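Local coordinates for succinoglycan biosynthesis protein (Bacillus cereus ATCC 14579, PDB 3B55) that binds a calcium ion and is of uncertain function, though its kinship with the erythromycin esterases suggests a hydrolytic enzyme, at residues 49-54 with 65-70; 78-83 with 95-100; 114-119 with 255-260; 179-184 with 208-213. The protein carries 1 engineered substitution. One frame throughout, in Å; residues are numbered along the deposited sequence.

Interaction 1: residues 49-54 with 65-70; sequences HAKPLK and LKPLKN
K51 lies across the pyrrolidine ring of P67, and two residues further along the strand L53 meets L65. Followed outward, the lysine's CB points toward the turn. Its CG is placed beside the backbone N and anti to the carbonyl carbon (chi1 -60°), and sits 4.1 Å from CB of P67. A bend at chi2 keeps CD level with the ring, so that it too is 4.1 Å from CB of P67. Beyond it CE carries the chain past the proline, and the last bend turns NZ back to its own strand, where it makes a weak hydrogen bond of 3.3 Å to O of H49. Proline suits a place where the chain turns into helix 68-72: it has no N-H that would need an acceptor, and its ring gives the lysine methylenes a rigid apolar surface. The second pair is deeper. CD1 of L53 and CD2 of L65 stand 4.1 Å apart, two branched ends filling the space between edge strand 51-53 and the turn that runs from L65 to L68. L53 also packs on M93 and V431, and L65 on Y100, which brings both into the apolar layer under helix 88-104. The contact is therefore apolar throughout: lysine, itself partly exposed, contributes its methylenes and turns its ammonium to O of H49, while the two leucines, with no polar atoms in their side chains, are buried.

Interaction 2: residues 78-83 with 95-100; sequences VGLGEA and HRIVKY
L80 projects from strand 77-82 into I97 and V98 of helix 88-104, the helix of a beta-alpha-beta crossover whose second strand, 109-112, runs parallel to the first with strand 301-306 between them. The tight part is the meeting of L80 with I97. L80 carries CG anti to its own N (chi1 -170°), which sends both methyls forward to the helix. CD1 touches CD1 of I97 at 3.7 Å, the closest approach of the two segments. The other methyl, CD2, lies 4.0 Å from CG2 of I97, so the leucine fork straddles the branched isoleucine rather than meeting it at one point. On the flank the fit is slimmer: V98 offers CG2 alone, 3.9 Å from CD2 of L80, and also packs on I302 and W304 of strand 301-306. Beta-branched residues suit this layer, being compact, stiff and wholly apolar. Toward solvent the helix changes character. K99 is partly exposed, and its NZ is hydrogen-bonded to O of P58. R96, by contrast, is buried, and its guanidinium forms a salt bridge with D64. G79 and G81 bring no side chains to the helix, leaving L80 to make the contact from the strand. The same strand ends close to the metal site: E82 is hydrogen-bonded through OE2 to ND1 of the calcium ligand H85. Its other oxygen, OE1, forms a salt bridge with NZ of K94, an ammonium that is also hydrogen-bonded to the backbone O of L80.

Interaction 3: residues 114-119 with 255-260; sequences EGWDRA and IKQNAR
With CG of W116 swung anti to the backbone N (chi1 164°), the indole extends from the start of its helix to Q257 and N258, and the N258 side chain, its CG set beside the backbone N, turns its amide to meet the pyrrole edge. There NE1 donates a weak hydrogen bond to OD1 of N258, 3.4 Å long but fairly straight at 162°. The acceptor lies in the plane of the ring, whereas the amide itself stands nearly upright to it, the planes being 79° apart. Tryptophan suits the place because it couples a large apolar surface to one N-H that can be paired in a buried setting. Helix 116-128 follows strand 109-112 of the central sheet, and helix 250-268 belongs to the helical region inserted between strands 167-172 and 301-306, so the indole joins sheet-flanking and inserted helices. At the benzene end, Q257 presents its methylene rather than its amide: CG approaches CH2 of W116 obliquely at 3.3 Å, with CB behind it at 4.1 Å from the same CH2. V180 of helix 178-192 packs on the indole as well. The rotation of the N258 amide is fixed by more than the tryptophan. Its ND2 is hydrogen-bonded to O of W254, one helical turn back, the strongest polar contact of this side chain, and OD1 accepts a second weak bond from ND2 of N183.

Interaction 4: residues 179-184 with 208-213; sequences NVYNNI and PVTKDM
The ring of Y181 meets T210 at its edge: OG1 of the threonine lies near the ring plane, and segment 208-213 reaches neither face. Around the ring, within the helical part of the fold, stand V176, I203, L206, I207 and I262, all apolar residues suited to an aromatic side chain. The contact thus pins helix 178-192 to the loop that joins helix 197-206 to helix 213-217. Y181 points from its helix straight at the loop and T210 comes from the opposite direction, so that the phenol OH donates to OG1 of T210 over 2.8 Å. The ring carbon CE2 is also close to this oxygen, at 3.4 Å. What turns OG1 to the tyrosine is the threonine's first torsion (62°), which sets the hydroxyl between the backbone N and the carbonyl carbon. This oxygen is a junction. Besides accepting the bond from the phenol it is hydrogen-bonded to the backbone oxygens of V176 and L206, and more weakly to that of I207; its single proton can serve one of these at a time. Threonine fits the post because one small side chain can accept from the phenol and donate to a carbonyl; T210 also touches F265 of helix 250-268. Two residues on, D212 is the N-cap of helix 213-217. The methyl of T210 comes close to the tyrosine too, with CG2 lying 3.3 Å from OH of Y181.

From the N terminus, interaction 1 closes a short loop between edge strand 51-53 and the turn before helix 68-72. The chain then enters strand 77-82, deep in the same sheet, and interaction 2 closes the next loop by laying helix 88-104 against it. These two contacts follow in series yet touch, because Y100 packs on L65 and K69. Interaction 3 closes a far longer loop, from the start of helix 116-128 to helix 250-268, and interaction 4 is nested within it. Their centres lie 9 Å apart, with N179 bonded back to D117 and N183 lying against N258. Interactions 1 and 4 lie on opposite sides of the chain's centre.

Interaction 1: residues 49-54 with 65-70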
loop_
_atom_site.group_PDB
_atom_site.type_symbol
_atom_site.label_atom_id
_atom_site.label_comp_id
_atom_site.label_asym_id
_atom_site.label_seq_id
_atom_site.Cartn_x
_atom_site.Cartn_y
_atom_site.Cartn_z
ATOM N N HIS A 49 23.208 15.324 7.658
ATOM C CA HIS A 49 22.602 15.177 6.335
ATOM C C HIS A 49 21.083 15.060 6.358
ATOM O O HIS A 49 20.440 14.958 5.313
ATOM C CB HIS A 49 23.190 13.961 5.618
ATOM C CG HIS A 49 24.599 14.163 5.157
ATOM N ND1 HIS A 49 25.653 14.310 6.032
ATOM C CD2 HIS A 49 25.123 14.285 3.913
ATOM C CE1 HIS A 49 26.765 14.518 5.349
ATOM N NE2 HIS A 49 26.470 14.509 4.062
ATOM N N ALA A 50 20.509 15.074 7.553
ATOM C CA ALA A 50 19.068 14.966 7.683
ATOM C C ALA A 50 18.385 16.267 7.297
ATOM O O ALA A 50 18.873 17.352 7.625
ATOM C CB ALA A 50 18.698 14.583 9.117
ATOM N N LYS A 51 17.264 16.144 6.584
ATOM C CA LYS A 51 16.471 17.296 6.168
ATOM C C LYS A 51 15.390 17.397 7.239
ATOM O O LYS A 51 14.527 16.525 7.341
ATOM C CB LYS A 51 15.834 17.048 4.797
ATOM C CG LYS A 51 16.846 16.793 3.673
ATOM C CD LYS A 51 17.725 18.009 3.419
ATOM C CE LYS A 51 18.712 17.769 2.277
ATOM N NZ LYS A 51 19.689 16.674 2.559
ATOM N N PRO A 52 15.423 18.462 8.059
ATOM C CA PRO A 52 14.432 18.638 9.125
ATOM C C PRO A 52 12.988 18.844 8.696
ATOM O O PRO A 52 12.697 19.598 7.769
ATOM C CB PRO A 52 14.967 19.839 9.894
ATOM C CG PRO A 52 15.576 20.661 8.821
ATOM C CD PRO A 52 16.336 19.619 8.012
ATOM N N LEU A 53 12.094 18.153 9.391
ATOM C CA LEU A 53 10.662 18.246 9.156
ATOM C C LEU A 53 10.140 19.063 10.326
ATOM O O LEU A 53 10.306 18.688 11.488
ATOM C CB LEU A 53 10.031 16.854 9.147
ATOM C CG LEU A 53 9.590 16.252 7.811
ATOM C CD1 LEU A 53 10.180 17.018 6.643
ATOM C CD2 LEU A 53 9.994 14.786 7.783
ATOM N N LYS A 54 9.523 20.192 10.010
ATOM C CA LYS A 54 9.008 21.102 11.024
ATOM C C LYS A 54 7.839 20.555 11.844
ATOM O O LYS A 54 7.764 20.782 13.051
ATOM C CB LYS A 54 8.625 22.424 10.341
ATOM C CG LYS A 54 8.626 23.646 11.242
ATOM C CD LYS A 54 8.924 24.915 10.441
ATOM C CE LYS A 54 10.347 24.898 9.871
ATOM N NZ LYS A 54 10.694 26.149 9.134
ATOM N N LEU A 65 9.264 20.125 2.769
ATOM C CA LEU A 65 9.320 18.954 1.890
ATOM C C LEU A 65 9.971 19.230 0.530
ATOM O O LEU A 65 10.132 18.322 -0.287
ATOM C CB LEU A 65 7.906 18.381 1.691
ATOM C CG LEU A 65 7.369 17.582 2.892
ATOM C CD1 LEU A 65 5.931 17.172 2.665
ATOM C CD2 LEU A 65 8.233 16.351 3.108
ATOM N N LYS A 66 10.354 20.481 0.299
ATOM C CA LYS A 66 10.980 20.878 -0.959
ATOM C C LYS A 66 12.179 20.022 -1.370
ATOM O O LYS A 66 12.380 19.770 -2.556
ATOM C CB LYS A 66 11.398 22.347 -0.888
ATOM C CG LYS A 66 10.220 23.300 -0.782
ATOM C CD LYS A 66 9.929 23.974 -2.107
ATOM C CE LYS A 66 10.668 25.291 -2.212
ATOM N NZ LYS A 66 10.148 26.241 -1.192
ATOM N N PRO A 67 13.008 19.581 -0.404
ATOM C CA PRO A 67 14.174 18.752 -0.751
ATOM C C PRO A 67 13.779 17.437 -1.423
ATOM O O PRO A 67 14.606 16.748 -2.019
ATOM C CB PRO A 67 14.850 18.528 0.599
ATOM C CG PRO A 67 14.540 19.813 1.334
ATOM C CD PRO A 67 13.076 20.013 1.004
ATOM N N LEU A 68 12.498 17.104 -1.338
ATOM C CA LEU A 68 11.987 15.868 -1.915
ATOM C C LEU A 68 11.868 15.958 -3.440
ATOM O O LEU A 68 11.968 14.949 -4.139
ATOM C CB LEU A 68 10.626 15.551 -1.292
ATOM C CG LEU A 68 10.161 14.105 -1.166
ATOM C CD1 LEU A 68 11.254 13.230 -0.547
ATOM C CD2 LEU A 68 8.914 14.088 -0.301
ATOM N N LYS A 69 11.674 17.169 -3.955
ATOM C CA LYS A 69 11.538 17.356 -5.398
ATOM C C LYS A 69 12.618 16.593 -6.162
ATOM O O LYS A 69 12.314 15.707 -6.969
ATOM C CB LYS A 69 11.603 18.848 -5.752
ATOM C CG LYS A 69 11.302 19.161 -7.215
ATOM C CD LYS A 69 11.490 20.650 -7.507
ATOM C CE LYS A 69 11.068 21.005 -8.928
ATOM N NZ LYS A 69 12.222 21.137 -9.861
ATOM N N ASN A 70 13.878 16.924 -5.894
ATOM C CA ASN A 70 14.979 16.269 -6.578
ATOM C C ASN A 70 15.286 14.847 -6.114
ATOM O O ASN A 70 15.920 14.090 -6.839
ATOM C CB ASN A 70 16.245 17.121 -6.494
ATOM C CG ASN A 70 16.139 18.393 -7.306
ATOM O OD1 ASN A 70 15.521 18.410 -8.372
ATOM N ND2 ASN A 70 16.752 19.464 -6.815
#

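Interaction 2: residues 78-83 with 95-100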
loop_
_atom_site.group_PDB
_atom_site.type_symbol
_atom_site.label_atom_id
_atom_site.label_comp_id
_atom_site.label_asym_id
_atom_site.label_seq_id
_atom_site.Cartn_x
_atom_site.Cartn_y
_atom_site.Cartn_z
ATOM N N VAL A 78 6.031 6.046 -6.714
ATOM C CA VAL A 78 6.708 6.192 -5.434
ATOM C C VAL A 78 6.025 5.412 -4.321
ATOM O O VAL A 78 4.851 5.643 -4.018
ATOM C CB VAL A 78 6.763 7.694 -5.031
ATOM C CG1 VAL A 78 7.281 7.853 -3.603
ATOM C CG2 VAL A 78 7.641 8.454 -6.011
ATOM N N GLY A 79 6.773 4.491 -3.718
ATOM C CA GLY A 79 6.242 3.698 -2.626
ATOM C C GLY A 79 6.364 4.528 -1.357
ATOM O O GLY A 79 7.426 5.091 -1.088
ATOM N N LEU A 80 5.288 4.617 -0.580
ATOM C CA LEU A 80 5.301 5.398 0.653
ATOM C C LEU A 80 4.867 4.476 1.783
ATOM O O LEU A 80 3.674 4.288 2.027
ATOM C CB LEU A 80 4.353 6.599 0.506
ATOM C CG LEU A 80 4.338 7.720 1.552
ATOM C CD1 LEU A 80 5.756 8.252 1.772
ATOM C CD2 LEU A 80 3.406 8.855 1.067
ATOM N N GLY A 81 5.845 3.908 2.483
ATOM C CA GLY A 81 5.516 2.977 3.550
ATOM C C GLY A 81 5.297 3.526 4.940
ATOM O O GLY A 81 5.771 4.604 5.281
ATOM N N GLU A 82 4.549 2.774 5.741
ATOM C CA GLU A 82 4.279 3.168 7.123
ATOM C C GLU A 82 4.905 2.124 8.030
ATOM O O GLU A 82 4.664 0.932 7.863
ATOM C CB GLU A 82 2.766 3.305 7.381
ATOM C CG GLU A 82 1.893 2.279 6.681
ATOM C CD GLU A 82 0.445 2.753 6.566
ATOM O OE1 GLU A 82 0.219 3.864 6.030
ATOM O OE2 GLU A 82 -0.470 2.026 7.007
ATOM N N ALA A 83 5.736 2.571 8.966
ATOM C CA ALA A 83 6.407 1.651 9.877
ATOM C C ALA A 83 5.402 0.746 10.570
ATOM O O ALA A 83 5.717 -0.385 10.912
ATOM C CB ALA A 83 7.228 2.428 10.913
ATOM N N HIS A 95 0.433 11.813 4.847
ATOM C CA HIS A 95 -0.599 12.646 4.256
ATOM C C HIS A 95 0.091 13.885 3.667
ATOM O O HIS A 95 -0.171 14.280 2.530
ATOM C CB HIS A 95 -1.612 13.027 5.347
ATOM C CG HIS A 95 -2.728 13.914 4.881
ATOM N ND1 HIS A 95 -3.825 14.190 5.671
ATOM C CD2 HIS A 95 -2.897 14.626 3.743
ATOM C CE1 HIS A 95 -4.619 15.039 5.042
ATOM N NE2 HIS A 95 -4.078 15.319 3.870
ATOM N N ARG A 96 0.988 14.480 4.444
ATOM C CA ARG A 96 1.713 15.662 3.999
ATOM C C ARG A 96 2.522 15.403 2.729
ATOM O O ARG A 96 2.600 16.258 1.845
ATOM C CB ARG A 96 2.659 16.145 5.093
ATOM C CG ARG A 96 1.996 16.509 6.417
ATOM C CD ARG A 96 2.988 17.280 7.265
ATOM N NE ARG A 96 3.397 18.496 6.564
ATOM C CZ ARG A 96 4.638 18.967 6.535
ATOM N NH1 ARG A 96 5.610 18.325 7.175
ATOM N NH2 ARG A 96 4.910 20.073 5.854
ATOM N N ILE A 97 3.139 14.228 2.652
ATOM C CA ILE A 97 3.946 13.859 1.497
ATOM C C ILE A 97 3.085 13.694 0.250
ATOM O O ILE A 97 3.444 14.176 -0.828
ATOM C CB ILE A 97 4.726 12.551 1.770
ATOM C CG1 ILE A 97 5.646 12.757 2.980
ATOM C CG2 ILE A 97 5.525 12.150 0.542
ATOM C CD1 ILE A 97 6.352 11.516 3.443
ATOM N N VAL A 98 1.958 13.007 0.393
ATOM C CA VAL A 98 1.053 12.834 -0.734
ATOM C C VAL A 98 0.716 14.225 -1.253
ATOM O O VAL A 98 0.787 14.482 -2.453
ATOM C CB VAL A 98 -0.249 12.124 -0.305
ATOM C CG1 VAL A 98 -1.219 12.061 -1.473
ATOM C CG2 VAL A 98 0.073 10.722 0.189
ATOM N N LYS A 99 0.354 15.113 -0.328
ATOM C CA LYS A 99 0.013 16.496 -0.647
ATOM C C LYS A 99 1.106 17.141 -1.487
ATOM O O LYS A 99 0.831 17.786 -2.494
ATOM C CB LYS A 99 -0.136 17.314 0.631
ATOM C CG LYS A 99 -1.544 17.464 1.159
ATOM C CD LYS A 99 -1.547 18.541 2.228
ATOM C CE LYS A 99 -2.944 18.999 2.569
ATOM N NZ LYS A 99 -2.904 20.139 3.521
ATOM N N TYR A 100 2.350 16.981 -1.045
ATOM C CA TYR A 100 3.492 17.543 -1.753
ATOM C C TYR A 100 3.663 16.923 -3.143
ATOM O O TYR A 100 3.824 17.636 -4.133
ATOM C CB TYR A 100 4.771 17.317 -0.956
ATOM C CG TYR A 100 5.985 17.838 -1.673
ATOM C CD1 TYR A 100 6.263 19.204 -1.699
ATOM C CD2 TYR A 100 6.810 16.980 -2.408
ATOM C CE1 TYR A 100 7.322 19.709 -2.441
ATOM C CE2 TYR A 100 7.871 17.477 -3.157
ATOM C CZ TYR A 100 8.118 18.840 -3.171
ATOM O OH TYR A 100 9.142 19.346 -3.935
#

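Interaction 3: residues 114-119 with 255-260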
loop_
_atom_site.group_PDB
_atom_site.type_symbol
_atom_site.label_atom_id
_atom_site.label_comp_id
_atom_site.label_asym_id
_atom_site.label_seq_id
_atom_site.Cartn_x
_atom_site.Cartn_y
_atom_site.Cartn_z
ATOM N N GLU A 114 -5.358 -1.339 0.309
ATOM C CA GLU A 114 -6.749 -1.577 0.663
ATOM C C GLU A 114 -7.385 -2.408 -0.447
ATOM O O GLU A 114 -6.904 -2.417 -1.581
ATOM C CB GLU A 114 -7.458 -0.223 0.804
ATOM C CG GLU A 114 -8.927 -0.290 1.178
ATOM C CD GLU A 114 -9.150 -1.014 2.486
ATOM O OE1 GLU A 114 -9.052 -2.259 2.498
ATOM O OE2 GLU A 114 -9.414 -0.336 3.499
ATOM N N GLY A 115 -8.456 -3.116 -0.117
ATOM C CA GLY A 115 -9.121 -3.933 -1.112
ATOM C C GLY A 115 -9.529 -3.112 -2.320
ATOM O O GLY A 115 -10.009 -1.984 -2.190
ATOM N N TRP A 116 -9.324 -3.679 -3.505
ATOM C CA TRP A 116 -9.676 -3.009 -4.745
ATOM C C TRP A 116 -11.166 -2.682 -4.790
ATOM O O TRP A 116 -11.547 -1.621 -5.279
ATOM C CB TRP A 116 -9.273 -3.885 -5.939
ATOM C CG TRP A 116 -9.907 -3.495 -7.243
ATOM C CD1 TRP A 116 -11.194 -3.738 -7.638
ATOM C CD2 TRP A 116 -9.274 -2.816 -8.334
ATOM N NE1 TRP A 116 -11.400 -3.253 -8.910
ATOM C CE2 TRP A 116 -10.237 -2.684 -9.361
ATOM C CE3 TRP A 116 -7.986 -2.309 -8.546
ATOM C CZ2 TRP A 116 -9.951 -2.062 -10.583
ATOM C CZ3 TRP A 116 -7.701 -1.690 -9.764
ATOM C CH2 TRP A 116 -8.680 -1.574 -10.765
ATOM N N ASP A 117 -12.002 -3.584 -4.283
ATOM C CA ASP A 117 -13.445 -3.352 -4.290
ATOM C C ASP A 117 -13.874 -2.221 -3.364
ATOM O O ASP A 117 -14.698 -1.381 -3.732
ATOM C CB ASP A 117 -14.216 -4.626 -3.911
ATOM C CG ASP A 117 -13.698 -5.277 -2.644
ATOM O OD1 ASP A 117 -13.159 -4.564 -1.772
ATOM O OD2 ASP A 117 -13.842 -6.510 -2.515
ATOM N N ARG A 118 -13.315 -2.201 -2.160
ATOM C CA ARG A 118 -13.660 -1.179 -1.187
ATOM C C ARG A 118 -13.229 0.204 -1.679
ATOM O O ARG A 118 -13.953 1.186 -1.499
ATOM C CB ARG A 118 -13.017 -1.535 0.166
ATOM C CG ARG A 118 -13.459 -2.918 0.662
ATOM C CD ARG A 118 -12.701 -3.453 1.879
ATOM N NE ARG A 118 -13.191 -2.902 3.136
ATOM C CZ ARG A 118 -13.568 -3.631 4.180
ATOM N NH1 ARG A 118 -13.520 -4.962 4.136
ATOM N NH2 ARG A 118 -13.977 -3.022 5.280
ATOM N N ALA A 119 -12.073 0.276 -2.330
ATOM C CA ALA A 119 -11.574 1.552 -2.838
ATOM C C ALA A 119 -12.444 2.122 -3.966
ATOM O O ALA A 119 -12.416 3.324 -4.222
ATOM C CB ALA A 119 -10.135 1.401 -3.315
ATOM N N ILE A 255 -12.741 -2.384 -16.972
ATOM C CA ILE A 255 -13.519 -3.616 -16.884
ATOM C C ILE A 255 -12.611 -4.835 -16.832
ATOM O O ILE A 255 -12.764 -5.698 -15.972
ATOM C CB ILE A 255 -14.481 -3.735 -18.082
ATOM C CG1 ILE A 255 -15.399 -2.506 -18.118
ATOM C CG2 ILE A 255 -15.278 -5.021 -17.993
ATOM C CD1 ILE A 255 -16.148 -2.238 -16.817
ATOM N N LYS A 256 -11.656 -4.882 -17.753
ATOM C CA LYS A 256 -10.704 -5.978 -17.837
ATOM C C LYS A 256 -9.962 -6.184 -16.511
ATOM O O LYS A 256 -9.751 -7.316 -16.074
ATOM C CB LYS A 256 -9.709 -5.687 -18.962
ATOM C CG LYS A 256 -8.778 -6.820 -19.285
ATOM C CD LYS A 256 -8.051 -6.561 -20.590
ATOM C CE LYS A 256 -7.107 -7.702 -20.896
ATOM N NZ LYS A 256 -7.834 -8.994 -20.771
ATOM N N GLN A 257 -9.585 -5.082 -15.866
ATOM C CA GLN A 257 -8.867 -5.144 -14.601
ATOM C C GLN A 257 -9.776 -5.656 -13.491
ATOM O O GLN A 257 -9.341 -6.436 -12.635
ATOM C CB GLN A 257 -8.315 -3.769 -14.231
ATOM C CG GLN A 257 -7.516 -3.777 -12.942
ATOM C CD GLN A 257 -6.330 -4.729 -12.980
ATOM O OE1 GLN A 257 -5.665 -4.940 -11.966
ATOM N NE2 GLN A 257 -6.060 -5.306 -14.146
ATOM N N ASN A 258 -11.032 -5.214 -13.505
ATOM C CA ASN A 258 -12.010 -5.658 -12.517
ATOM C C ASN A 258 -12.128 -7.179 -12.600
ATOM O O ASN A 258 -12.252 -7.853 -11.578
ATOM C CB ASN A 258 -13.373 -5.021 -12.795
ATOM C CG ASN A 258 -13.450 -3.574 -12.332
ATOM O OD1 ASN A 258 -13.851 -3.295 -11.202
ATOM N ND2 ASN A 258 -13.050 -2.650 -13.197
ATOM N N ALA A 259 -12.091 -7.717 -13.818
ATOM C CA ALA A 259 -12.182 -9.167 -14.009
ATOM C C ALA A 259 -10.882 -9.795 -13.511
ATOM O O ALA A 259 -10.875 -10.882 -12.929
ATOM C CB ALA A 259 -12.390 -9.500 -15.484
ATOM N N ARG A 260 -9.780 -9.095 -13.748
ATOM C CA ARG A 260 -8.470 -9.562 -13.319
ATOM C C ARG A 260 -8.442 -9.741 -11.798
ATOM O O ARG A 260 -7.762 -10.619 -11.277
ATOM C CB ARG A 260 -7.402 -8.554 -13.726
ATOM C CG ARG A 260 -6.003 -9.081 -13.560
ATOM C CD ARG A 260 -5.673 -10.059 -14.671
ATOM N NE ARG A 260 -4.440 -10.791 -14.395
ATOM C CZ ARG A 260 -4.368 -11.862 -13.611
ATOM N NH1 ARG A 260 -5.461 -12.331 -13.027
ATOM N NH2 ARG A 260 -3.204 -12.459 -13.407
#

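Interaction 4: residues 179-184 with 208-213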
loop_
_atom_site.group_PDB
_atom_site.type_symbol
_atom_site.label_atom_id
_atom_site.label_comp_id
_atom_site.label_asym_id
_atom_site.label_seq_id
_atom_site.Cartn_x
_atom_site.Cartn_y
_atom_site.Cartn_z
ATOM N N ASN A 179 -19.863 -4.985 -5.950
ATOM C CA ASN A 179 -19.689 -3.817 -6.814
ATOM C C ASN A 179 -18.746 -4.092 -7.980
ATOM O O ASN A 179 -18.919 -3.543 -9.065
ATOM C CB ASN A 179 -19.206 -2.594 -6.016
ATOM C CG ASN A 179 -18.026 -2.903 -5.103
ATOM O OD1 ASN A 179 -17.576 -4.049 -4.998
ATOM N ND2 ASN A 179 -17.513 -1.870 -4.442
ATOM N N VAL A 180 -17.754 -4.947 -7.764
ATOM C CA VAL A 180 -16.817 -5.281 -8.830
ATOM C C VAL A 180 -17.559 -6.045 -9.924
ATOM O O VAL A 180 -17.380 -5.781 -11.109
ATOM C CB VAL A 180 -15.656 -6.153 -8.300
ATOM C CG1 VAL A 180 -14.888 -6.774 -9.463
ATOM C CG2 VAL A 180 -14.727 -5.303 -7.448
ATOM N N TYR A 181 -18.391 -6.996 -9.508
ATOM C CA TYR A 181 -19.175 -7.807 -10.432
ATOM C C TYR A 181 -20.183 -6.954 -11.199
ATOM O O TYR A 181 -20.383 -7.164 -12.398
ATOM C CB TYR A 181 -19.904 -8.916 -9.671
ATOM C CG TYR A 181 -18.972 -9.966 -9.114
ATOM C CD1 TYR A 181 -18.394 -10.926 -9.948
ATOM C CD2 TYR A 181 -18.649 -9.991 -7.758
ATOM C CE1 TYR A 181 -17.517 -11.887 -9.444
ATOM C CE2 TYR A 181 -17.776 -10.945 -7.244
ATOM C CZ TYR A 181 -17.214 -11.890 -8.093
ATOM O OH TYR A 181 -16.354 -12.840 -7.590
ATOM N N ASN A 182 -20.815 -5.998 -10.515
ATOM C CA ASN A 182 -21.787 -5.131 -11.170
ATOM C C ASN A 182 -21.144 -4.223 -12.209
ATOM O O ASN A 182 -21.815 -3.790 -13.144
ATOM C CB ASN A 182 -22.551 -4.280 -10.152
ATOM C CG ASN A 182 -23.476 -5.107 -9.279
ATOM O OD1 ASN A 182 -24.080 -6.075 -9.736
ATOM N ND2 ASN A 182 -23.605 -4.714 -8.018
ATOM N N ASN A 183 -19.858 -3.918 -12.054
ATOM C CA ASN A 183 -19.179 -3.080 -13.046
ATOM C C ASN A 183 -19.069 -3.847 -14.357
ATOM O O ASN A 183 -19.275 -3.293 -15.438
ATOM C CB ASN A 183 -17.773 -2.684 -12.580
ATOM C CG ASN A 183 -17.790 -1.574 -11.548
ATOM O OD1 ASN A 183 -18.707 -0.750 -11.522
ATOM N ND2 ASN A 183 -16.760 -1.530 -10.705
ATOM N N ILE A 184 -18.735 -5.129 -14.251
ATOM C CA ILE A 184 -18.605 -5.984 -15.423
ATOM C C ILE A 184 -19.982 -6.224 -16.035
ATOM O O ILE A 184 -20.157 -6.130 -17.248
ATOM C CB ILE A 184 -17.970 -7.344 -15.048
ATOM C CG1 ILE A 184 -16.559 -7.118 -14.495
ATOM C CG2 ILE A 184 -17.938 -8.270 -16.270
ATOM C CD1 ILE A 184 -15.929 -8.370 -13.911
ATOM N N PRO A 208 -21.236 -15.056 -4.014
ATOM C CA PRO A 208 -21.297 -15.568 -2.641
ATOM C C PRO A 208 -20.024 -16.195 -2.067
ATOM O O PRO A 208 -19.864 -16.237 -0.848
ATOM C CB PRO A 208 -22.453 -16.564 -2.697
ATOM C CG PRO A 208 -22.379 -17.070 -4.101
ATOM C CD PRO A 208 -22.170 -15.792 -4.882
ATOM N N VAL A 209 -19.123 -16.682 -2.916
ATOM C CA VAL A 209 -17.897 -17.299 -2.405
ATOM C C VAL A 209 -16.679 -16.379 -2.355
ATOM O O VAL A 209 -15.637 -16.755 -1.817
ATOM C CB VAL A 209 -17.522 -18.566 -3.206
ATOM C CG1 VAL A 209 -18.618 -19.613 -3.054
ATOM C CG2 VAL A 209 -17.300 -18.220 -4.671
ATOM N N THR A 210 -16.798 -15.174 -2.907
ATOM C CA THR A 210 -15.680 -14.238 -2.874
ATOM C C THR A 210 -15.948 -13.085 -1.909
ATOM O O THR A 210 -15.178 -12.128 -1.865
ATOM C CB THR A 210 -15.362 -13.636 -4.275
ATOM O OG1 THR A 210 -16.487 -12.896 -4.753
ATOM C CG2 THR A 210 -15.017 -14.738 -5.267
ATOM N N LYS A 211 -17.030 -13.162 -1.137
ATOM C CA LYS A 211 -17.328 -12.082 -0.201
ATOM C C LYS A 211 -16.271 -11.944 0.894
ATOM O O LYS A 211 -16.191 -10.915 1.561
ATOM C CB LYS A 211 -18.734 -12.241 0.403
ATOM C CG LYS A 211 -19.115 -13.591 1.005
ATOM C CD LYS A 211 -20.577 -13.502 1.479
ATOM C CE LYS A 211 -21.257 -14.857 1.657
ATOM N NZ LYS A 211 -20.788 -15.604 2.852
ATOM N N ASP A 212 -15.466 -12.987 1.070
ATOM C CA ASP A 212 -14.378 -12.989 2.044
ATOM C C ASP A 212 -13.557 -14.271 1.935
ATOM O O ASP A 212 -14.085 -15.329 1.592
ATOM C CB ASP A 212 -14.897 -12.765 3.478
ATOM C CG ASP A 212 -15.832 -13.862 3.962
ATOM O OD1 ASP A 212 -15.364 -15.001 4.169
ATOM O OD2 ASP A 212 -17.034 -13.571 4.137
HETATM N N MSE A 213 -12.260 -14.160 2.211
HETATM C CA MSE A 213 -11.337 -15.287 2.114
HETATM C C MSE A 213 -11.788 -16.570 2.801
HETATM O O MSE A 213 -11.565 -17.665 2.291
HETATM C CB MSE A 213 -9.963 -14.886 2.654
HETATM C CG MSE A 213 -9.332 -13.725 1.926
HETATM SE SE MSE A 213 -7.507 -13.446 2.474
HETATM C CE MSE A 213 -7.850 -12.865 4.288
#